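Local atomic coordinates of Ras-related protein Rab-7L1 (Homo sapiens, PDB entry 6HH2), a protein that binds and hydrolyses GTP as a Rab-family switch in endosome to trans-Golgi trafficking, recruiting the kinase LRRK2 to the Golgi and stimulating its activity. Residues D92-T97 against S130-W135. The protein carries 4 engineered substitutions. Residues are numbered along the deposited sequence; the frame is centred on the assembly and turned at random.
Sequences DVTNAT and SDLSPW. Engineered in segment 130-135: Ser130 (natural residue Cys). With GDP (guanosine-5'-diphosphate), chain B.
Asp131 OD1 accepts from GDP N1 at 2.8 Å, nearly straight at 170°, and also from the hydroxyl of Ser158, while Asp131 OD2 takes GDP N2, likewise at 2.8 Å. This two-pronged grip on the base edge by the aspartate of an Asn-Lys-x-Asp sequence is the guanine-specificity signature of small GTPases. One residue on, Thr94 CG2 lies 3.6 Å from Leu132 CB, and Leu132 CD2 comes within 3.4 Å of GDP N2, so the leucine packs against both the 92-97 turn and the base.

The other meeting point is Val93 against Trp135. Val93 chi1 of -67° puts CG1 anti to the carbonyl carbon and leaves CG2 between it and the backbone N; the CG2 methyl sits 3.5 Å from the centroid of the five-membered ring and only 6° off its normal, a CH-pi contact over the face. Val93 CG1 reaches towards the six-membered ring. In the ring plane, Trp135 NE1 donates to Ser130 O at 3.3 Å, which helps fix the indole's rotation; Ser130 itself is an engineered residue. The valine stands in a type I turn, Asp92 to Asn95, which Asp92 OD1 braces as an Asx turn by accepting from Thr94 N at 2.9 Å.

No hydrogen bond joins the two segments directly; Val93 also makes backbone hydrogen bonds with Asn128 and Ala136. In the Ras-type fold, the contact thus ties the turn between strand 86-92 and helix 96-112 to the base-binding loop between the adjacent parallel strand 123-128 and helix 139-148, with Trp135 also touching strand 153-156.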
ATOM      1  N   ASP A  92       6.277   4.443  10.014  1.00 20.05           N
ATOM      2  CA  ASP A  92       6.561   3.842  11.315  1.00 20.77           C
ATOM      3  C   ASP A  92       6.106   4.811  12.406  1.00 20.71           C
ATOM      4  O   ASP A  92       6.622   5.935  12.495  1.00 23.18           O
ATOM      5  CB  ASP A  92       8.082   3.607  11.338  1.00 20.47           C
ATOM      6  CG  ASP A  92       8.630   3.087  12.680  1.00 24.72           C
ATOM      7  OD1 ASP A  92       7.911   3.028  13.696  1.00 26.18           O
ATOM      8  OD2 ASP A  92       9.860   2.802  12.694  1.00 26.49           O
ATOM      9  N   VAL A  93       5.102   4.390  13.214  1.00 20.39           N
ATOM     10  CA  VAL A  93       4.591   5.277  14.273  1.00 21.95           C
ATOM     11  C   VAL A  93       5.636   5.808  15.245  1.00 25.68           C
ATOM     12  O   VAL A  93       5.423   6.834  15.898  1.00 27.09           O
ATOM     13  CB  VAL A  93       3.434   4.647  15.084  1.00 23.88           C
ATOM     14  CG1 VAL A  93       2.212   4.481  14.238  1.00 27.01           C
ATOM     15  CG2 VAL A  93       3.874   3.328  15.767  1.00 25.82           C
ATOM     16  N   THR A  94       6.777   5.133  15.332  1.00 24.81           N
ATOM     17  CA  THR A  94       7.823   5.465  16.263  1.00 29.69           C
ATOM     18  C   THR A  94       8.858   6.415  15.647  1.00 28.40           C
ATOM     19  O   THR A  94       9.749   6.889  16.362  1.00 29.38           O
ATOM     20  CB  THR A  94       8.342   4.066  16.568  1.00 36.68           C
ATOM     21  OG1 THR A  94       9.306   3.600  15.629  1.00 32.14           O
ATOM     22  CG2 THR A  94       7.367   3.137  17.126  1.00 38.16           C
ATOM     23  N   ASN A  95       8.711   6.776  14.361  1.00 26.67           N
ATOM     24  CA  ASN A  95       9.700   7.600  13.641  1.00 25.54           C
ATOM     25  C   ASN A  95       8.975   8.750  12.932  1.00 27.98           C
ATOM     26  O   ASN A  95       8.400   8.576  11.852  1.00 27.11           O
ATOM     27  CB  ASN A  95      10.497   6.745  12.662  1.00 29.15           C
ATOM     28  CG  ASN A  95      11.624   7.512  12.024  1.00 32.26           C
ATOM     29  OD1 ASN A  95      11.530   8.711  11.884  1.00 32.16           O
ATOM     30  ND2 ASN A  95      12.696   6.827  11.647  1.00 36.57           N
ATOM     31  N   ALA A  96       9.004   9.941  13.532  1.00 30.37           N
ATOM     32  CA  ALA A  96       8.217  11.043  12.994  1.00 31.06           C
ATOM     33  C   ALA A  96       8.687  11.479  11.614  1.00 28.74           C
ATOM     34  O   ALA A  96       7.898  12.044  10.852  1.00 28.37           O
ATOM     35  CB  ALA A  96       8.221  12.219  13.971  1.00 37.16           C
ATOM     36  N   THR A  97       9.954  11.222  11.256  1.00 26.40           N
ATOM     37  CA  THR A  97      10.388  11.574   9.912  0.75 27.13           C
ATOM     38  C   THR A  97       9.652  10.762   8.854  1.00 27.91           C
ATOM     39  O   THR A  97       9.350  11.280   7.760  1.00 26.82           O
ATOM     40  CB  THR A  97      11.895  11.356   9.750  0.75 30.26           C
ATOM     41  OG1 THR A  97      12.565  12.184  10.708  0.75 34.86           O
ATOM     42  CG2 THR A  97      12.312  11.746   8.355  0.75 31.54           C
ATOM     43  N   SER A 130       2.517  -0.429  15.198  1.00 23.56           N
ATOM     44  CA  SER A 130       1.666   0.019  16.296  1.00 24.84           C
ATOM     45  C   SER A 130       1.941  -0.726  17.590  1.00 25.94           C
ATOM     46  O   SER A 130       1.590  -0.218  18.657  1.00 28.46           O
ATOM     47  CB  SER A 130       0.186  -0.176  15.904  1.00 24.21           C
ATOM     48  OG  SER A 130      -0.126  -1.576  15.829  1.00 28.65           O
ATOM     49  N   ASP A 131       2.551  -1.918  17.504  1.00 25.97           N
ATOM     50  CA  ASP A 131       2.914  -2.715  18.672  1.00 27.05           C
ATOM     51  C   ASP A 131       4.047  -2.098  19.489  1.00 28.13           C
ATOM     52  O   ASP A 131       4.256  -2.510  20.630  1.00 31.31           O
ATOM     53  CB  ASP A 131       3.372  -4.108  18.210  1.00 27.15           C
ATOM     54  CG  ASP A 131       4.519  -4.062  17.198  1.00 26.75           C
ATOM     55  OD1 ASP A 131       4.230  -3.730  16.031  1.00 24.45           O
ATOM     56  OD2 ASP A 131       5.656  -4.425  17.602  1.00 28.98           O
ATOM     57  N   LEU A 132       4.805  -1.165  18.921  1.00 28.31           N
ATOM     58  CA  LEU A 132       5.896  -0.535  19.646  1.00 28.77           C
ATOM     59  C   LEU A 132       5.411   0.633  20.497  1.00 32.30           C
ATOM     60  O   LEU A 132       4.320   1.160  20.313  1.00 32.43           O
ATOM     61  CB  LEU A 132       6.996  -0.066  18.687  1.00 29.18           C
ATOM     62  CG  LEU A 132       7.633  -1.190  17.882  1.00 29.35           C
ATOM     63  CD1 LEU A 132       8.664  -0.581  16.928  1.00 29.92           C
ATOM     64  CD2 LEU A 132       8.256  -2.242  18.777  1.00 29.86           C
ATOM     65  N   SER A 133       6.245   1.022  21.461  1.00 36.47           N
ATOM     66  CA  SER A 133       5.910   2.104  22.370  1.00 43.76           C
ATOM     67  C   SER A 133       7.213   2.743  22.824  1.00 47.94           C
ATOM     68  O   SER A 133       8.194   2.026  23.045  1.00 46.26           O
ATOM     69  CB  SER A 133       5.157   1.529  23.578  1.00 48.66           C
ATOM     70  OG  SER A 133       4.686   2.556  24.426  1.00 54.47           O
ATOM     71  N   PRO A 134       7.269   4.087  22.944  1.00 46.63           N
ATOM     72  CA  PRO A 134       6.160   5.015  22.677  1.00 44.96           C
ATOM     73  C   PRO A 134       6.077   5.385  21.194  1.00 38.42           C
ATOM     74  O   PRO A 134       7.048   5.250  20.453  1.00 38.46           O
ATOM     75  CB  PRO A 134       6.564   6.268  23.467  1.00 46.89           C
ATOM     76  CG  PRO A 134       8.054   6.279  23.369  1.00 48.67           C
ATOM     77  CD  PRO A 134       8.483   4.805  23.389  1.00 47.51           C
ATOM     78  N   TRP A 135       4.935   5.895  20.774  1.00 33.88           N
ATOM     79  CA  TRP A 135       4.846   6.436  19.431  1.00 29.58           C
ATOM     80  C   TRP A 135       5.386   7.865  19.391  1.00 31.89           C
ATOM     81  O   TRP A 135       5.462   8.560  20.411  1.00 33.81           O
ATOM     82  CB  TRP A 135       3.378   6.488  19.014  1.00 29.32           C
ATOM     83  CG  TRP A 135       2.665   5.173  18.854  1.00 30.67           C
ATOM     84  CD1 TRP A 135       3.065   3.922  19.258  1.00 31.32           C
ATOM     85  CD2 TRP A 135       1.413   5.004  18.211  1.00 28.45           C
ATOM     86  NE1 TRP A 135       2.113   2.991  18.925  1.00 29.37           N
ATOM     87  CE2 TRP A 135       1.087   3.631  18.270  1.00 29.60           C
ATOM     88  CE3 TRP A 135       0.539   5.889  17.572  1.00 30.38           C
ATOM     89  CZ2 TRP A 135      -0.111   3.121  17.737  1.00 29.43           C
ATOM     90  CZ3 TRP A 135      -0.630   5.388  17.032  1.00 33.19           C
ATOM     91  CH2 TRP A 135      -0.945   4.015  17.113  1.00 31.84           C
TER
HETATM   92  PB  GDP B 201      11.097  -1.779   4.509  1.00 19.62           P
HETATM   93  O1B GDP B 201      10.041  -0.737   4.504  1.00 20.35           O
HETATM   94  O2B GDP B 201      12.487  -1.240   4.571  1.00 20.71           O
HETATM   95  O3B GDP B 201      10.920  -2.824   3.426  1.00 19.74           O
HETATM   96  O3A GDP B 201      10.901  -2.516   5.962  1.00 21.16           O
HETATM   97  PA  GDP B 201      11.056  -4.058   6.324  1.00 22.36           P
HETATM   98  O1A GDP B 201       9.842  -4.855   5.920  1.00 22.99           O
HETATM   99  O2A GDP B 201      12.407  -4.539   5.811  1.00 23.59           O
HETATM  100  O5' GDP B 201      11.085  -4.018   7.916  1.00 23.00           O
HETATM  101  C5' GDP B 201      12.109  -3.333   8.623  1.00 24.95           C
HETATM  102  C4' GDP B 201      12.218  -3.906  10.032  1.00 25.22           C
HETATM  103  O4' GDP B 201      10.984  -3.577  10.752  1.00 23.69           O
HETATM  104  C3' GDP B 201      12.272  -5.420   9.992  1.00 23.82           C
HETATM  105  O3' GDP B 201      13.139  -5.801  11.073  1.00 29.53           O
HETATM  106  C2' GDP B 201      10.847  -5.848  10.283  1.00 24.28           C
HETATM  107  O2' GDP B 201      10.832  -7.110  10.938  1.00 28.67           O
HETATM  108  C1' GDP B 201      10.419  -4.762  11.231  1.00 25.39           C
HETATM  109  N9  GDP B 201       8.965  -4.570  11.229  1.00 23.91           N
HETATM  110  C8  GDP B 201       8.161  -4.514  10.128  1.00 21.74           C
HETATM  111  N7  GDP B 201       6.860  -4.291  10.506  1.00 22.27           N
HETATM  112  C5  GDP B 201       6.867  -4.200  11.857  1.00 24.27           C
HETATM  113  C6  GDP B 201       5.856  -3.992  12.890  1.00 23.17           C
HETATM  114  O6  GDP B 201       4.652  -3.870  12.598  1.00 23.46           O
HETATM  115  N1  GDP B 201       6.297  -3.949  14.154  1.00 23.27           N
HETATM  116  C2  GDP B 201       7.566  -4.115  14.558  1.00 24.39           C
HETATM  117  N2  GDP B 201       7.906  -4.091  15.906  1.00 24.94           N
HETATM  118  N3  GDP B 201       8.539  -4.350  13.645  1.00 23.93           N
HETATM  119  C4  GDP B 201       8.215  -4.387  12.335  1.00 24.01           C